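Local coordinates for SA0254 protein (Staphylococcus aureus subsp. aureus, PDB 2OOI) that is of unknown function but carries a UTRA domain, the ligand-sensing module of GntR/HutC-type transcription regulators, and so probably senses a small effector molecule, at residues F101-T112 with G124-Y135. Numbering follows the deposited sequence.
Sequences FSDIFFNVDKLT and GEPCLRYHQTFY
With its CG turned between the backbone N and carbonyl carbon (chi1 59°), Phe101 swings its ring over that of Tyr135, whose own CG stands anti to the carbonyl carbon (chi1 -57°). The rings form an offset stack, centroids 4.6 Å apart and planes within 12° of parallel, and Tyr135 CB adds a CH-pi contact over the Phe101 face. Broad flat side chains suit this cross-strand pair because each partly exposed ring shields a face of the other.

Strands 101-110 and 126-135 are antiparallel neighbours in the six-stranded sheet of the UTRA domain; strand 141-150 flanks 126-136 on its far side. Phe101-Tyr135, Asp103-Thr133, Phe105-His131, Asn107-Arg129 and Asp109-Cys127 are hydrogen-bonded pairs, alternating with non-hydrogen-bonded ones; Phe101 N to Tyr135 O is weak. On the face of Ile104 and Phe106, small Ser102 fits beside Gln132, its OG donating to OE1 at 3.0 Å, while the extended Gln132 chain lies alongside Ile104. Ile104 CG2 sits off-centre over the Tyr130 ring, 4.2 Å from its centroid, and branched Leu128 touches both Phe106 CD1 and Val108 CG2 through CD1.

On the other face, Arg129, bent at chi3, is long enough to pass Asp109 CB and still reach Glu115 with NH2. Its NH1 forms a salt bridge with Asp109 OD2, the hydrogen bond weak at 3.3 Å; OD2 lies at the guanidinium edge, the carboxylate turned steeply to it. Lys110 O is 2.8 Å from Arg129 NH1. Leu111 N and O bond Glu125 O and Gly124 N, flanking the connection through helix 113-118.

A strand of the second subunit continues the sheet beyond 99-110; Lys110 pairs with that subunit's Glu125, and Glu125 with its Lys110. One face is thus mainly apolar around a buried Ser102-Gln132 bond; the other mixes aromatic and charged groups, where acidic neighbours probably disperse Arg129's charge and limit its movement.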
loop_
_atom_site.group_PDB
_atom_site.type_symbol
_atom_site.label_atom_id
_atom_site.label_comp_id
_atom_site.label_asym_id
_atom_site.label_seq_id
_atom_site.Cartn_x
_atom_site.Cartn_y
_atom_site.Cartn_z
ATOM N N PHE B 101 -14.000 11.259 -3.185
ATOM C CA PHE B 101 -13.034 10.193 -3.471
ATOM C C PHE B 101 -11.598 10.688 -3.338
ATOM O O PHE B 101 -11.368 11.868 -3.127
ATOM C CB PHE B 101 -13.253 9.647 -4.886
ATOM C CG PHE B 101 -13.128 10.683 -5.983
ATOM C CD1 PHE B 101 -11.927 10.853 -6.670
ATOM C CD2 PHE B 101 -14.223 11.469 -6.350
ATOM C CE1 PHE B 101 -11.821 11.808 -7.708
ATOM C CE2 PHE B 101 -14.117 12.419 -7.375
ATOM C CZ PHE B 101 -12.916 12.583 -8.053
ATOM N N SER B 102 -10.632 9.782 -3.483
ATOM C CA SER B 102 -9.232 10.176 -3.444
ATOM C C SER B 102 -8.319 9.287 -4.278
ATOM O O SER B 102 -8.672 8.144 -4.601
ATOM C CB SER B 102 -8.744 10.212 -1.999
ATOM O OG SER B 102 -8.818 8.939 -1.407
ATOM N N ASP B 103 -7.166 9.852 -4.645
ATOM C CA ASP B 103 -6.104 9.163 -5.359
ATOM C C ASP B 103 -4.951 8.954 -4.415
ATOM O O ASP B 103 -4.450 9.910 -3.826
ATOM C CB ASP B 103 -5.601 10.001 -6.539
ATOM C CG ASP B 103 -6.608 10.105 -7.631
ATOM O OD1 ASP B 103 -7.223 9.064 -7.962
ATOM O OD2 ASP B 103 -6.821 11.239 -8.131
ATOM N N ILE B 104 -4.489 7.725 -4.302
ATOM C CA ILE B 104 -3.419 7.392 -3.381
ATOM C C ILE B 104 -2.212 6.887 -4.156
ATOM O O ILE B 104 -2.339 6.056 -5.049
ATOM C CB ILE B 104 -3.875 6.314 -2.439
ATOM C CG1 ILE B 104 -4.902 6.873 -1.457
ATOM C CG2 ILE B 104 -2.688 5.724 -1.712
ATOM C CD1 ILE B 104 -5.780 5.804 -0.812
ATOM N N PHE B 105 -1.038 7.384 -3.804
ATOM C CA PHE B 105 0.197 6.937 -4.422
ATOM C C PHE B 105 1.144 6.540 -3.310
ATOM O O PHE B 105 1.283 7.283 -2.350
ATOM C CB PHE B 105 0.813 8.058 -5.265
ATOM C CG PHE B 105 -0.105 8.579 -6.339
ATOM C CD1 PHE B 105 -0.051 8.067 -7.633
ATOM C CD2 PHE B 105 -1.052 9.545 -6.054
ATOM C CE1 PHE B 105 -0.924 8.536 -8.637
ATOM C CE2 PHE B 105 -1.903 10.012 -7.045
ATOM C CZ PHE B 105 -1.839 9.501 -8.341
ATOM N N PHE B 106 1.791 5.373 -3.391
ATOM C CA PHE B 106 2.838 5.110 -2.407
ATOM C C PHE B 106 4.057 4.366 -2.914
ATOM O O PHE B 106 3.977 3.537 -3.815
ATOM C CB PHE B 106 2.252 4.486 -1.152
ATOM C CG PHE B 106 1.670 3.106 -1.345
ATOM C CD1 PHE B 106 2.490 1.968 -1.273
ATOM C CD2 PHE B 106 0.291 2.931 -1.481
ATOM C CE1 PHE B 106 1.959 0.693 -1.402
ATOM C CE2 PHE B 106 -0.254 1.661 -1.628
ATOM C CZ PHE B 106 0.586 0.529 -1.572
ATOM N N ASN B 107 5.211 4.702 -2.354
ATOM C CA ASN B 107 6.410 3.925 -2.616
ATOM C C ASN B 107 7.293 3.850 -1.391
ATOM O O ASN B 107 7.051 4.534 -0.414
ATOM C CB ASN B 107 7.162 4.495 -3.795
ATOM C CG ASN B 107 7.584 5.909 -3.568
ATOM O OD1 ASN B 107 8.300 6.233 -2.583
ATOM N ND2 ASN B 107 7.150 6.776 -4.458
ATOM N N VAL B 108 8.294 2.988 -1.425
ATOM C CA VAL B 108 9.160 2.775 -0.267
ATOM C C VAL B 108 10.428 3.535 -0.571
ATOM O O VAL B 108 10.830 3.585 -1.722
ATOM C CB VAL B 108 9.420 1.257 -0.051
ATOM C CG1 VAL B 108 10.524 1.000 0.983
ATOM C CG2 VAL B 108 8.137 0.604 0.333
ATOM N N ASP B 109 11.033 4.140 0.452
ATOM C CA ASP B 109 12.234 4.968 0.281
ATOM C C ASP B 109 13.054 4.952 1.580
ATOM O O ASP B 109 12.663 4.301 2.566
ATOM C CB ASP B 109 11.827 6.410 -0.073
ATOM C CG ASP B 109 12.955 7.234 -0.751
ATOM O OD1 ASP B 109 14.103 6.758 -0.928
ATOM O OD2 ASP B 109 12.682 8.408 -1.128
ATOM N N LYS B 110 14.190 5.654 1.557
ATOM C CA LYS B 110 15.010 5.887 2.717
ATOM C C LYS B 110 14.587 7.181 3.380
ATOM O O LYS B 110 14.039 8.033 2.730
ATOM C CB LYS B 110 16.453 6.022 2.295
ATOM C CG LYS B 110 17.012 4.786 1.733
ATOM C CD LYS B 110 18.528 4.825 1.656
ATOM C CE LYS B 110 19.033 3.722 0.711
ATOM N NZ LYS B 110 20.503 3.501 0.821
ATOM N N LEU B 111 14.863 7.319 4.669
ATOM C CA LEU B 111 14.504 8.501 5.424
ATOM C C LEU B 111 15.560 9.609 5.312
ATOM O O LEU B 111 16.772 9.367 5.226
ATOM C CB LEU B 111 14.355 8.158 6.902
ATOM C CG LEU B 111 13.090 7.497 7.427
ATOM C CD1 LEU B 111 13.435 7.013 8.808
ATOM C CD2 LEU B 111 11.893 8.445 7.445
ATOM N N THR B 112 15.093 10.838 5.355
ATOM C CA THR B 112 16.005 11.944 5.449
ATOM C C THR B 112 16.368 12.037 6.917
ATOM O O THR B 112 15.662 11.493 7.775
ATOM C CB THR B 112 15.360 13.248 4.990
ATOM O OG1 THR B 112 14.414 13.674 5.983
ATOM C CG2 THR B 112 14.675 13.075 3.598
ATOM N N GLY B 124 18.352 7.317 6.740
ATOM C CA GLY B 124 18.530 6.254 5.756
ATOM C C GLY B 124 17.741 4.984 6.015
ATOM O O GLY B 124 17.620 4.143 5.142
ATOM N N GLU B 125 17.206 4.828 7.217
ATOM C CA GLU B 125 16.352 3.682 7.492
ATOM C C GLU B 125 15.046 3.793 6.709
ATOM O O GLU B 125 14.607 4.900 6.387
ATOM C CB GLU B 125 16.066 3.566 8.986
ATOM C CG GLU B 125 17.196 2.936 9.754
ATOM C CD GLU B 125 16.818 2.643 11.160
ATOM O OE1 GLU B 125 16.352 3.579 11.860
ATOM O OE2 GLU B 125 16.996 1.469 11.553
ATOM N N PRO B 126 14.413 2.657 6.421
ATOM C CA PRO B 126 13.284 2.644 5.509
ATOM C C PRO B 126 12.047 3.423 5.981
ATOM O O PRO B 126 11.840 3.619 7.191
ATOM C CB PRO B 126 12.930 1.153 5.405
ATOM C CG PRO B 126 14.109 0.408 5.942
ATOM C CD PRO B 126 14.714 1.326 6.950
ATOM N N CYS B 127 11.236 3.862 5.017
ATOM C CA CYS B 127 9.918 4.460 5.307
ATOM C C CYS B 127 8.955 4.138 4.170
ATOM O O CYS B 127 9.370 3.570 3.163
ATOM C CB CYS B 127 10.039 5.978 5.464
ATOM S SG CYS B 127 10.830 6.796 4.025
ATOM N N LEU B 128 7.681 4.487 4.351
ATOM C CA LEU B 128 6.700 4.553 3.270
ATOM C C LEU B 128 6.405 6.016 3.023
ATOM O O LEU B 128 6.044 6.738 3.958
ATOM C CB LEU B 128 5.389 3.841 3.655
ATOM C CG LEU B 128 4.411 3.512 2.509
ATOM C CD1 LEU B 128 5.037 2.487 1.583
ATOM C CD2 LEU B 128 3.069 2.988 3.001
ATOM N N ARG B 129 6.576 6.460 1.786
ATOM C CA ARG B 129 6.158 7.806 1.359
ATOM C C ARG B 129 4.822 7.614 0.643
ATOM O O ARG B 129 4.740 6.913 -0.365
ATOM C CB ARG B 129 7.174 8.498 0.444
ATOM C CG ARG B 129 8.603 8.089 0.655
ATOM C CD ARG B 129 9.635 9.096 0.171
ATOM N NE ARG B 129 9.763 10.083 1.233
ATOM C CZ ARG B 129 10.832 10.318 1.998
ATOM N NH1 ARG B 129 12.012 9.732 1.845
ATOM N NH2 ARG B 129 10.707 11.203 2.939
ATOM N N TYR B 130 3.786 8.229 1.189
ATOM C CA TYR B 130 2.406 8.011 0.799
ATOM C C TYR B 130 1.817 9.376 0.458
ATOM O O TYR B 130 2.067 10.347 1.160
ATOM C CB TYR B 130 1.736 7.388 2.006
ATOM C CG TYR B 130 0.259 7.107 1.994
ATOM C CD1 TYR B 130 -0.222 5.797 1.883
ATOM C CD2 TYR B 130 -0.666 8.134 2.213
ATOM C CE1 TYR B 130 -1.586 5.521 1.947
ATOM C CE2 TYR B 130 -2.038 7.870 2.289
ATOM C CZ TYR B 130 -2.484 6.567 2.153
ATOM O OH TYR B 130 -3.845 6.320 2.236
ATOM N N HIS B 131 1.111 9.476 -0.661
ATOM C CA HIS B 131 0.522 10.750 -1.093
ATOM C C HIS B 131 -0.943 10.538 -1.321
ATOM O O HIS B 131 -1.324 9.554 -1.919
ATOM C CB HIS B 131 1.141 11.307 -2.384
ATOM C CG HIS B 131 0.598 12.655 -2.753
ATOM N ND1 HIS B 131 1.220 13.832 -2.389
ATOM C CD2 HIS B 131 -0.554 13.017 -3.369
ATOM C CE1 HIS B 131 0.498 14.857 -2.805
ATOM N NE2 HIS B 131 -0.588 14.389 -3.393
ATOM N N GLN B 132 -1.768 11.463 -0.859
ATOM C CA GLN B 132 -3.191 11.323 -1.086
ATOM C C GLN B 132 -3.794 12.647 -1.554
ATOM O O GLN B 132 -3.520 13.679 -0.965
ATOM C CB GLN B 132 -3.868 10.808 0.183
ATOM C CG GLN B 132 -5.307 10.337 -0.045
ATOM C CD GLN B 132 -5.869 9.443 1.064
ATOM O OE1 GLN B 132 -7.043 9.063 1.016
ATOM N NE2 GLN B 132 -5.041 9.101 2.054
ATOM N N THR B 133 -4.601 12.620 -2.614
ATOM C CA THR B 133 -5.311 13.818 -3.045
ATOM C C THR B 133 -6.792 13.574 -2.882
ATOM O O THR B 133 -7.305 12.604 -3.419
ATOM C CB THR B 133 -5.040 14.143 -4.480
ATOM O OG1 THR B 133 -3.650 14.412 -4.632
ATOM C CG2 THR B 133 -5.866 15.385 -4.930
ATOM N N PHE B 134 -7.463 14.446 -2.129
ATOM C CA PHE B 134 -8.876 14.279 -1.830
ATOM C C PHE B 134 -9.725 15.223 -2.685
ATOM O O PHE B 134 -9.379 16.396 -2.878
ATOM C CB PHE B 134 -9.155 14.591 -0.356
ATOM C CG PHE B 134 -8.524 13.629 0.627
ATOM C CD1 PHE B 134 -9.272 12.592 1.185
ATOM C CD2 PHE B 134 -7.186 13.795 1.037
ATOM C CE1 PHE B 134 -8.690 11.704 2.129
ATOM C CE2 PHE B 134 -6.596 12.922 1.974
ATOM C CZ PHE B 134 -7.350 11.875 2.522
ATOM N N TYR B 135 -10.852 14.724 -3.165
ATOM C CA TYR B 135 -11.760 15.533 -3.936
ATOM C C TYR B 135 -13.101 15.563 -3.257
ATOM O O TYR B 135 -13.518 14.592 -2.629
ATOM C CB TYR B 135 -11.948 14.974 -5.339
ATOM C CG TYR B 135 -10.678 14.810 -6.128
ATOM C CD1 TYR B 135 -10.401 15.617 -7.233
ATOM C CD2 TYR B 135 -9.757 13.839 -5.785
ATOM C CE1 TYR B 135 -9.237 15.453 -7.957
ATOM C CE2 TYR B 135 -8.602 13.673 -6.500
ATOM C CZ TYR B 135 -8.351 14.480 -7.582
ATOM O OH TYR B 135 -7.188 14.283 -8.266
#